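Local coordinates for protein meso-diaminopimelate dehydrogenase (Clostridium tetani, PDB 3WGY) that belongs to the enzymes that catalyse NADP-dependent oxidative deamination of meso-diaminopimelate, and here binds 4-methyl-2-oxovalerate, at residues K4-I9 / T62-I67; Q79-A84 / E104-I109; G126-N131 / G251-S256; K196-C201 / N229-F234. The protein carries 6 engineered substitutions. One frame throughout, in Å; residues are numbered along the deposited sequence.

Contact 1 (K4-I9 / T62-I67); sequences KIRIGI and TVDVMI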
# COMPACT_ATOMS: atom_id res chain seq x y z
N LYS B 4 -21.96 -11.90 14.66
CA LYS B 4 -20.90 -10.91 14.85
C LYS B 4 -19.58 -11.47 15.38
O LYS B 4 -19.56 -12.51 16.03
CB LYS B 4 -21.39 -9.84 15.83
CG LYS B 4 -22.80 -9.34 15.55
CD LYS B 4 -22.82 -8.40 14.37
CE LYS B 4 -24.23 -8.24 13.84
NZ LYS B 4 -24.30 -7.21 12.78
N ILE B 5 -18.49 -10.75 15.10
CA ILE B 5 -17.17 -11.14 15.59
C ILE B 5 -17.06 -10.54 17.00
O ILE B 5 -17.20 -9.34 17.18
CB ILE B 5 -16.03 -10.56 14.70
CG1 ILE B 5 -16.07 -11.21 13.31
CG2 ILE B 5 -14.67 -10.84 15.33
CD1 ILE B 5 -14.97 -10.75 12.37
N ARG B 6 -16.82 -11.39 17.99
CA ARG B 6 -16.74 -10.96 19.39
C ARG B 6 -15.36 -10.42 19.76
O ARG B 6 -14.40 -11.18 19.89
CB ARG B 6 -17.12 -12.11 20.31
CG ARG B 6 -18.55 -12.62 20.12
CD ARG B 6 -18.79 -13.91 20.89
NE ARG B 6 -17.86 -14.94 20.44
CZ ARG B 6 -17.84 -16.19 20.89
NH1 ARG B 6 -18.71 -16.58 21.81
NH2 ARG B 6 -16.94 -17.05 20.42
N ILE B 7 -15.28 -9.11 19.96
CA ILE B 7 -14.00 -8.51 20.30
C ILE B 7 -13.84 -8.25 21.79
O ILE B 7 -14.81 -7.99 22.50
CB ILE B 7 -13.80 -7.18 19.53
CG1 ILE B 7 -13.78 -7.44 18.02
CG2 ILE B 7 -12.49 -6.52 19.96
CD1 ILE B 7 -12.70 -8.38 17.56
N GLY B 8 -12.60 -8.34 22.25
CA GLY B 8 -12.29 -8.09 23.65
C GLY B 8 -11.15 -7.11 23.70
O GLY B 8 -10.15 -7.28 22.99
N ILE B 9 -11.28 -6.07 24.52
CA ILE B 9 -10.25 -5.05 24.63
C ILE B 9 -9.53 -5.13 25.98
O ILE B 9 -10.18 -5.14 27.02
CB ILE B 9 -10.84 -3.62 24.49
CG1 ILE B 9 -11.54 -3.47 23.14
CG2 ILE B 9 -9.74 -2.58 24.63
CD1 ILE B 9 -12.21 -2.12 22.94
N THR B 62 -16.16 -16.55 25.14
CA THR B 62 -16.98 -15.45 24.64
C THR B 62 -16.20 -14.41 23.82
O THR B 62 -16.79 -13.50 23.24
CB THR B 62 -17.74 -14.76 25.81
OG1 THR B 62 -18.36 -13.56 25.35
CG2 THR B 62 -16.79 -14.43 26.94
N VAL B 63 -14.88 -14.56 23.77
CA VAL B 63 -14.05 -13.63 23.01
C VAL B 63 -13.34 -14.33 21.86
O VAL B 63 -12.57 -15.26 22.08
CB VAL B 63 -12.98 -12.96 23.91
CG1 VAL B 63 -12.07 -12.08 23.07
CG2 VAL B 63 -13.66 -12.14 24.99
N ASP B 64 -13.59 -13.87 20.64
CA ASP B 64 -12.94 -14.45 19.46
C ASP B 64 -11.57 -13.82 19.27
O ASP B 64 -10.61 -14.50 18.94
CB ASP B 64 -13.79 -14.20 18.21
CG ASP B 64 -15.03 -15.07 18.17
OD1 ASP B 64 -14.90 -16.31 18.28
OD2 ASP B 64 -16.13 -14.51 18.01
N VAL B 65 -11.50 -12.51 19.47
CA VAL B 65 -10.23 -11.81 19.32
C VAL B 65 -10.06 -10.78 20.43
O VAL B 65 -10.97 -10.00 20.72
CB VAL B 65 -10.15 -11.10 17.95
CG1 VAL B 65 -8.81 -10.38 17.82
CG2 VAL B 65 -10.31 -12.11 16.84
N MET B 66 -8.88 -10.78 21.04
CA MET B 66 -8.57 -9.86 22.11
C MET B 66 -7.58 -8.83 21.57
O MET B 66 -6.49 -9.19 21.12
CB MET B 66 -7.94 -10.61 23.29
CG MET B 66 -7.93 -9.86 24.61
SD MET B 66 -9.56 -9.75 25.39
CE MET B 66 -9.73 -11.36 26.03
N ILE B 67 -7.95 -7.56 21.59
CA ILE B 67 -7.04 -6.54 21.11
C ILE B 67 -6.28 -5.98 22.32
O ILE B 67 -6.88 -5.44 23.25
CB ILE B 67 -7.81 -5.41 20.39
CG1 ILE B 67 -8.65 -6.01 19.26
CG2 ILE B 67 -6.82 -4.38 19.82
CD1 ILE B 67 -9.35 -5.01 18.39
O HOH W 1 -18.13 -15.17 16.62

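Contact 2 (Q79-A84 / E104-I109); sequences QGPMIA and ERMDEI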
# COMPACT_ATOMS: atom_id res chain seq x y z
N GLN B 79 2.32 -8.65 28.81
CA GLN B 79 1.19 -9.56 28.94
C GLN B 79 0.49 -10.01 27.66
O GLN B 79 -0.69 -10.33 27.67
CB GLN B 79 0.17 -9.02 29.93
CG GLN B 79 -0.78 -10.10 30.43
CD GLN B 79 -1.41 -9.78 31.77
OE1 GLN B 79 -2.14 -8.79 31.90
NE2 GLN B 79 -1.14 -10.61 32.77
N GLY B 80 1.23 -10.01 26.56
CA GLY B 80 0.66 -10.50 25.32
C GLY B 80 0.72 -12.00 25.55
O GLY B 80 -0.23 -12.72 25.24
N PRO B 81 1.84 -12.49 26.10
CA PRO B 81 2.05 -13.91 26.39
C PRO B 81 0.99 -14.52 27.30
O PRO B 81 0.55 -15.65 27.09
CB PRO B 81 3.43 -13.90 27.04
CG PRO B 81 4.13 -12.86 26.25
CD PRO B 81 3.11 -11.75 26.25
N MET B 82 0.57 -13.77 28.31
CA MET B 82 -0.43 -14.26 29.24
C MET B 82 -1.81 -14.38 28.61
O MET B 82 -2.57 -15.29 28.94
CB MET B 82 -0.50 -13.35 30.47
CG MET B 82 0.84 -13.13 31.17
SD MET B 82 1.83 -14.64 31.40
CE MET B 82 0.73 -15.65 32.42
N ILE B 83 -2.14 -13.46 27.70
CA ILE B 83 -3.44 -13.49 27.02
C ILE B 83 -3.43 -14.50 25.87
O ILE B 83 -4.45 -15.12 25.58
CB ILE B 83 -3.81 -12.12 26.41
CG1 ILE B 83 -3.44 -10.98 27.37
CG2 ILE B 83 -5.31 -12.09 26.09
CD1 ILE B 83 -4.13 -11.03 28.70
N ALA B 84 -2.29 -14.64 25.21
CA ALA B 84 -2.16 -15.54 24.08
C ALA B 84 -2.49 -16.99 24.41
O ALA B 84 -2.97 -17.73 23.56
CB ALA B 84 -0.75 -15.45 23.49
N GLU B 104 8.99 -14.83 18.56
CA GLU B 104 9.27 -16.16 19.08
C GLU B 104 8.43 -16.47 20.32
O GLU B 104 7.78 -17.52 20.39
CB GLU B 104 10.75 -16.31 19.43
CG GLU B 104 11.68 -16.29 18.23
CD GLU B 104 11.35 -17.38 17.22
OE1 GLU B 104 11.35 -18.57 17.60
OE2 GLU B 104 11.10 -17.04 16.04
N ARG B 105 8.45 -15.55 21.28
CA ARG B 105 7.70 -15.73 22.53
C ARG B 105 6.22 -15.99 22.26
O ARG B 105 5.65 -16.98 22.74
CB ARG B 105 7.84 -14.48 23.42
CG ARG B 105 7.08 -14.56 24.75
CD ARG B 105 8.02 -14.83 25.93
NE ARG B 105 7.40 -15.67 26.97
CZ ARG B 105 6.75 -15.21 28.03
NH1 ARG B 105 6.61 -13.91 28.24
NH2 ARG B 105 6.23 -16.07 28.90
N MET B 106 5.61 -15.11 21.48
CA MET B 106 4.19 -15.24 21.16
C MET B 106 3.90 -16.46 20.30
O MET B 106 2.82 -17.06 20.40
CB MET B 106 3.70 -13.98 20.44
CG MET B 106 3.80 -12.72 21.28
SD MET B 106 2.71 -12.78 22.70
CE MET B 106 1.13 -12.35 21.99
N ASP B 107 4.85 -16.84 19.44
CA ASP B 107 4.68 -17.99 18.56
C ASP B 107 4.57 -19.28 19.37
O ASP B 107 3.67 -20.09 19.15
CB ASP B 107 5.85 -18.08 17.58
CG ASP B 107 5.61 -19.12 16.49
OD1 ASP B 107 4.49 -19.15 15.93
OD2 ASP B 107 6.55 -19.89 16.18
N GLU B 108 5.49 -19.46 20.32
CA GLU B 108 5.48 -20.65 21.17
C GLU B 108 4.16 -20.75 21.93
O GLU B 108 3.46 -21.76 21.84
CB GLU B 108 6.64 -20.60 22.16
CG GLU B 108 6.23 -20.87 23.61
CD GLU B 108 7.40 -20.86 24.56
OE1 GLU B 108 8.26 -21.77 24.45
OE2 GLU B 108 7.48 -19.95 25.41
N ILE B 109 3.83 -19.70 22.67
CA ILE B 109 2.61 -19.66 23.46
C ILE B 109 1.36 -19.85 22.62
O ILE B 109 0.44 -20.57 23.02
CB ILE B 109 2.51 -18.33 24.22
CG1 ILE B 109 3.74 -18.16 25.12
CG2 ILE B 109 1.23 -18.29 25.03
CD1 ILE B 109 4.09 -16.72 25.43

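Contact 3 (G126-N131 / G251-S256); sequences GLFSLN and GFVIRS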
# COMPACT_ATOMS: atom_id res chain seq x y z
N GLY B 126 3.47 -1.88 10.99
CA GLY B 126 2.16 -2.11 10.43
C GLY B 126 2.10 -1.70 8.97
O GLY B 126 2.77 -2.29 8.12
N LEU B 127 1.32 -0.66 8.68
CA LEU B 127 1.19 -0.21 7.30
C LEU B 127 2.52 0.24 6.69
O LEU B 127 2.81 -0.06 5.53
CB LEU B 127 0.16 0.92 7.21
CG LEU B 127 -1.19 0.56 7.83
CD1 LEU B 127 -2.18 1.68 7.57
CD2 LEU B 127 -1.71 -0.75 7.25
N PHE B 128 3.34 0.95 7.45
CA PHE B 128 4.62 1.39 6.91
C PHE B 128 5.50 0.20 6.57
O PHE B 128 6.20 0.20 5.55
CB PHE B 128 5.33 2.33 7.89
CG PHE B 128 4.83 3.75 7.84
CD1 PHE B 128 3.67 4.07 7.14
CD2 PHE B 128 5.50 4.76 8.51
CE1 PHE B 128 3.20 5.38 7.11
CE2 PHE B 128 5.03 6.07 8.48
CZ PHE B 128 3.89 6.38 7.78
N SER B 129 5.45 -0.83 7.41
CA SER B 129 6.22 -2.05 7.21
C SER B 129 5.84 -2.69 5.88
O SER B 129 6.70 -3.07 5.10
CB SER B 129 5.95 -3.04 8.35
OG SER B 129 6.02 -2.41 9.61
N LEU B 130 4.53 -2.81 5.64
CA LEU B 130 4.04 -3.42 4.41
C LEU B 130 4.54 -2.66 3.20
O LEU B 130 4.91 -3.27 2.19
CB LEU B 130 2.51 -3.43 4.39
CG LEU B 130 1.79 -4.44 5.28
CD1 LEU B 130 0.35 -4.01 5.52
CD2 LEU B 130 1.87 -5.84 4.62
N ASN B 131 4.53 -1.33 3.28
CA ASN B 131 4.97 -0.54 2.16
C ASN B 131 6.46 -0.53 1.93
O ASN B 131 6.90 -0.36 0.79
CB ASN B 131 4.41 0.89 2.26
CG ASN B 131 2.95 0.95 1.83
OD1 ASN B 131 2.04 0.75 2.64
ND2 ASN B 131 2.73 1.17 0.55
N GLY B 251 3.63 10.24 8.44
CA GLY B 251 4.92 9.79 7.98
C GLY B 251 4.86 9.49 6.50
O GLY B 251 3.79 9.59 5.89
N PHE B 252 6.02 9.13 5.95
CA PHE B 252 6.17 8.81 4.55
C PHE B 252 7.07 7.59 4.36
O PHE B 252 8.04 7.41 5.09
CB PHE B 252 6.82 9.98 3.79
CG PHE B 252 6.10 11.28 3.95
CD1 PHE B 252 6.22 12.03 5.11
CD2 PHE B 252 5.27 11.75 2.94
CE1 PHE B 252 5.52 13.23 5.27
CE2 PHE B 252 4.57 12.95 3.08
CZ PHE B 252 4.69 13.69 4.25
N VAL B 253 6.71 6.75 3.39
CA VAL B 253 7.52 5.60 3.02
C VAL B 253 7.71 5.72 1.52
O VAL B 253 6.76 5.55 0.75
CB VAL B 253 6.84 4.26 3.35
CG1 VAL B 253 7.72 3.12 2.88
CG2 VAL B 253 6.60 4.15 4.85
N ILE B 254 8.93 6.02 1.10
CA ILE B 254 9.23 6.21 -0.31
C ILE B 254 10.26 5.26 -0.90
O ILE B 254 11.35 5.11 -0.36
CB ILE B 254 9.71 7.65 -0.54
CG1 ILE B 254 8.63 8.64 -0.10
CG2 ILE B 254 10.11 7.84 -1.98
CD1 ILE B 254 9.10 10.06 -0.04
N ARG B 255 9.92 4.63 -2.02
CA ARG B 255 10.87 3.74 -2.67
C ARG B 255 11.28 4.41 -3.96
O ARG B 255 10.45 4.64 -4.85
CB ARG B 255 10.26 2.36 -2.97
CG ARG B 255 11.23 1.36 -3.63
CD ARG B 255 12.35 0.90 -2.67
NE ARG B 255 13.24 -0.09 -3.29
CZ ARG B 255 14.33 -0.58 -2.70
NH1 ARG B 255 14.67 -0.19 -1.48
NH2 ARG B 255 15.08 -1.48 -3.34
N SER B 256 12.55 4.76 -4.03
CA SER B 256 13.10 5.40 -5.21
C SER B 256 13.94 4.34 -5.89
O SER B 256 15.00 3.96 -5.40
CB SER B 256 13.98 6.59 -4.82
OG SER B 256 14.55 7.17 -5.98

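Contact 4 (K196-C201 / N229-F234); sequences KHEMVC and NTTVHF. Engineered in segment 196-201: M199 (natural residue Arg).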
# COMPACT_ATOMS: atom_id res chain seq x y z
N LYS B 196 17.22 14.44 6.98
CA LYS B 196 15.86 13.87 6.95
C LYS B 196 14.80 14.52 7.83
O LYS B 196 13.67 14.74 7.37
CB LYS B 196 15.90 12.37 7.29
CG LYS B 196 16.61 11.50 6.27
CD LYS B 196 16.55 10.03 6.66
CE LYS B 196 15.13 9.49 6.60
NZ LYS B 196 15.07 8.07 7.05
N HIS B 197 15.14 14.81 9.08
CA HIS B 197 14.19 15.41 10.01
C HIS B 197 14.77 16.55 10.83
O HIS B 197 15.95 16.54 11.19
CB HIS B 197 13.65 14.38 11.01
CG HIS B 197 13.08 13.14 10.39
ND1 HIS B 197 13.87 12.11 9.92
CD2 HIS B 197 11.80 12.75 10.19
CE1 HIS B 197 13.10 11.13 9.48
NE2 HIS B 197 11.84 11.49 9.63
N GLU B 198 13.91 17.51 11.16
CA GLU B 198 14.31 18.63 12.01
C GLU B 198 13.45 18.52 13.26
O GLU B 198 12.49 17.74 13.30
CB GLU B 198 14.04 19.97 11.32
CG GLU B 198 12.59 20.41 11.35
CD GLU B 198 12.36 21.80 10.78
OE1 GLU B 198 12.98 22.76 11.27
OE2 GLU B 198 11.56 21.93 9.83
N MET B 199 13.79 19.27 14.30
CA MET B 199 13.02 19.22 15.53
C MET B 199 12.61 20.62 15.96
O MET B 199 13.42 21.55 15.95
CB MET B 199 13.82 18.52 16.62
CG MET B 199 13.64 17.01 16.60
SD MET B 199 14.79 16.17 17.70
CE MET B 199 15.04 14.62 16.81
N VAL B 200 11.34 20.76 16.32
CA VAL B 200 10.79 22.04 16.74
C VAL B 200 10.24 21.91 18.15
O VAL B 200 9.48 20.98 18.46
CB VAL B 200 9.67 22.51 15.79
CG1 VAL B 200 9.20 23.92 16.17
CG2 VAL B 200 10.17 22.48 14.35
N CYS B 201 10.62 22.84 19.01
CA CYS B 201 10.15 22.83 20.38
C CYS B 201 9.37 24.09 20.67
O CYS B 201 9.63 25.15 20.12
CB CYS B 201 11.33 22.74 21.35
SG CYS B 201 12.36 21.26 21.20
N ASN B 229 18.74 19.76 13.39
CA ASN B 229 18.56 21.21 13.36
C ASN B 229 17.33 21.38 14.23
O ASN B 229 16.27 20.82 13.93
CB ASN B 229 18.27 21.72 11.95
CG ASN B 229 19.42 21.50 10.99
OD1 ASN B 229 20.59 21.57 11.38
ND2 ASN B 229 19.10 21.25 9.73
N THR B 230 17.47 22.12 15.32
CA THR B 230 16.38 22.32 16.27
C THR B 230 15.98 23.78 16.43
O THR B 230 16.83 24.65 16.59
CB THR B 230 16.78 21.77 17.66
OG1 THR B 230 17.10 20.38 17.55
CG2 THR B 230 15.65 21.96 18.66
N THR B 231 14.68 24.03 16.38
CA THR B 231 14.13 25.38 16.53
C THR B 231 13.39 25.43 17.86
O THR B 231 12.71 24.46 18.23
CB THR B 231 13.14 25.72 15.41
OG1 THR B 231 13.80 25.64 14.14
CG2 THR B 231 12.59 27.14 15.60
N VAL B 232 13.52 26.54 18.57
CA VAL B 232 12.84 26.68 19.85
C VAL B 232 11.97 27.92 19.84
O VAL B 232 12.46 29.04 19.63
CB VAL B 232 13.85 26.77 21.01
CG1 VAL B 232 13.12 26.93 22.34
CG2 VAL B 232 14.73 25.53 21.03
N HIS B 233 10.67 27.73 20.05
CA HIS B 233 9.73 28.83 20.08
C HIS B 233 9.26 29.00 21.52
O HIS B 233 8.99 28.01 22.22
CB HIS B 233 8.51 28.54 19.20
CG HIS B 233 8.84 28.40 17.74
ND1 HIS B 233 9.26 29.46 16.96
CD2 HIS B 233 8.81 27.31 16.93
CE1 HIS B 233 9.47 29.03 15.73
NE2 HIS B 233 9.20 27.74 15.68
N PHE B 234 9.16 30.24 21.98
CA PHE B 234 8.71 30.49 23.34
C PHE B 234 7.25 30.93 23.35
O PHE B 234 6.85 31.86 22.64
CB PHE B 234 9.62 31.54 23.99
CG PHE B 234 11.01 31.02 24.25
CD1 PHE B 234 11.23 30.04 25.21
CD2 PHE B 234 12.09 31.48 23.51
CE1 PHE B 234 12.50 29.51 25.42
CE2 PHE B 234 13.37 30.97 23.71
CZ PHE B 234 13.58 29.98 24.67
O HOH W 2 18.23 18.07 11.33
O HOH W 3 14.25 23.06 13.32

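Contact 1 (K4-I9 / T62-I67)
CG of R6 and CG of D64 each stand beside their backbone N, anti to the carbonyl carbon, and a bend at chi3 of R6 (-59°) then brings its guanidinium side-on to the carboxylate. The salt bridge has two prongs: NE of R6 reaches OD2 of D64 at 3.0 Å, and NH2 of R6 reaches OD1 of D64 at 3.0 Å. Both oxygens lie near the guanidinium plane, yet the nitrogens come from above the carboxylate, because the two planes are turned 47° apart. OD2 also takes the backbone N of R6 through its anti lone pair, and a water links it to the carbonyl of K4. R6 O accepts from D64 N and V65 N. From there the strands run parallel: G8 N donates to V65 O at 2.8 Å, and I67 N to G8 O. With no side chain on G8, SD of M66 lies against its backbone, 3.5 Å from G8 O. On the other face CD1 of I7 rests on CB of V65 at 3.7 Å. These are neighbouring strands of the parallel sheet of a Rossmann-type domain; 29-36 flanks 5-10 on its other edge, while helices 14-23 and 276-296 cover the face carrying I7, V65, I9 and I67.

Contact 2 (Q79-A84 / E104-I109)
P81 of helix 80-84 presses its ring against three side chains of helix 99-113: R105, M106 and I109. R105 sends CG away from its backbone N (chi1 179°), then bends at chi2 and chi3, which folds the guanidinium back over the proline. CB of P81 sits over one guanidinium face, toward its rim, and CD1 of I109, from the arginine's own helix, shares that face; NH1 of R105 lies 3.3 Å from CG of P81. M106 is curled by three torsions of the same sign and comes across the proline at about a right angle. Its SD stands 3.5 Å from P81 N, and its CE tucks in 3.5 Å from G80 O, a fit helped by the bare CA of G80. I109 splits its two ends: CD1 meets CB of P81 at 3.3 Å, tighter than usual for two carbons, while CG2 reaches CB of A84 at 3.8 Å. Further in, M106 and A84 both rest on S117 of strand 116-118. Segments 80-84 and 104-109 run nearly parallel, 15° apart with axes 9.2 Å from each other; such helices lying over parallel strands are what the layered alpha/beta build of a Rossmann-type domain produces.

Contact 3 (G126-N131 / G251-S256)
V253 points its isopropyl group from the strand into the helix and divides it between two residues. CG2 goes to the ring of F128: it stands over one face, 3.8 Å from the centroid and 24° off the normal, a CH-pi contact. The methyl is shifted toward the CG side of the ring, with CG of F128 3.5 Å away. CG1, placed opposite the backbone N of V253 (chi1 177°), turns instead to the next turn of the helix and meets CB of N131 at 4.0 Å. One valine therefore fills the groove between residues three apart on the helix.

CG of F128 stands beside the backbone N (chi1 -81°), and this carries the far end of the ring up to the strand. CZ comes to 3.5 Å from the carbonyl carbon of G251, and CE2 lies 3.8 Å from CA of G251. G251 has no side chain, and the ring end lies directly on its backbone. No hydrogen bond joins the two segments; ring and methyls meet apolar atoms and the G251-F252 peptide. Within the helix, G126 N donates to OG of S129 at 2.9 Å.

W123 meets the F128 ring edge-to-face, and L271 also touches it. Strand 249-258 is the middle one of three antiparallel strands, between 142-147 and 264-273, and helix 123-138 packs on one face of it while helix 177-184 takes F252 and I254 on the other. The helix also faces the second subunit, where S129 OG bonds the C-terminal carboxylate of L326 of that chain.

Contact 4 (K196-C201 / N229-F234)
M199, an engineered residue where the natural chain has Arg, anchors the pairing through its backbone: its N donates to N229 O at 2.9 Å and its O accepts from T231 N at 2.8 Å. The ladder continues with C201 N to T231 O and H233 N to C201 O, all four bonds fairly straight. CA-H groups fill in between, such as CA of T230 at 3.1 Å from M199 O. Side chains add less. CG1 of V200 meets the imidazole of H233 at its edge, 3.5 Å from CD2. On the face shared by M199 and T230, CB of M199 lies 3.9 Å from OG1 of T230.

Waters bind the end at H197 and N229. One bridges H197 O and N229 N; another sits among OE1 of E198, N229 O and OG1 of T231, the threonine oxygen at 2.7 Å. Around these, Y202 meets the H233 ring, and OG1 of T230 bonds Y228 O. M199 also touches H156, a residue of the ligand pocket, and its side chain is about 8 Å from the bound oxo acid. Strands 197-205 and 230-234 run parallel, joined through helix 211-219 in a beta-alpha-beta crossover at the edge of the mixed sheet.

Contacts 1 and 2 belong to the same layered domain and touch each other, M66 CG meeting I83 CG2 at 3.7 Å; contacts 3 and 4 both lie in the C-terminal domain, their nearest atoms about 7 Å apart. Contacts 1, 2 and 3 are buried, while contact 4, at a sheet edge, is only partly so. Contacts 1 and 4 are parallel strand pairs held by backbone hydrogen bonds, and both have bridging water; only the first adds a salt bridge. Contacts 2 and 3 lack such bonds: one packs helix on helix, the other helix on strand. Of the four, contact 3 alone also reaches the second subunit, and contact 4 comes near the bound ligand.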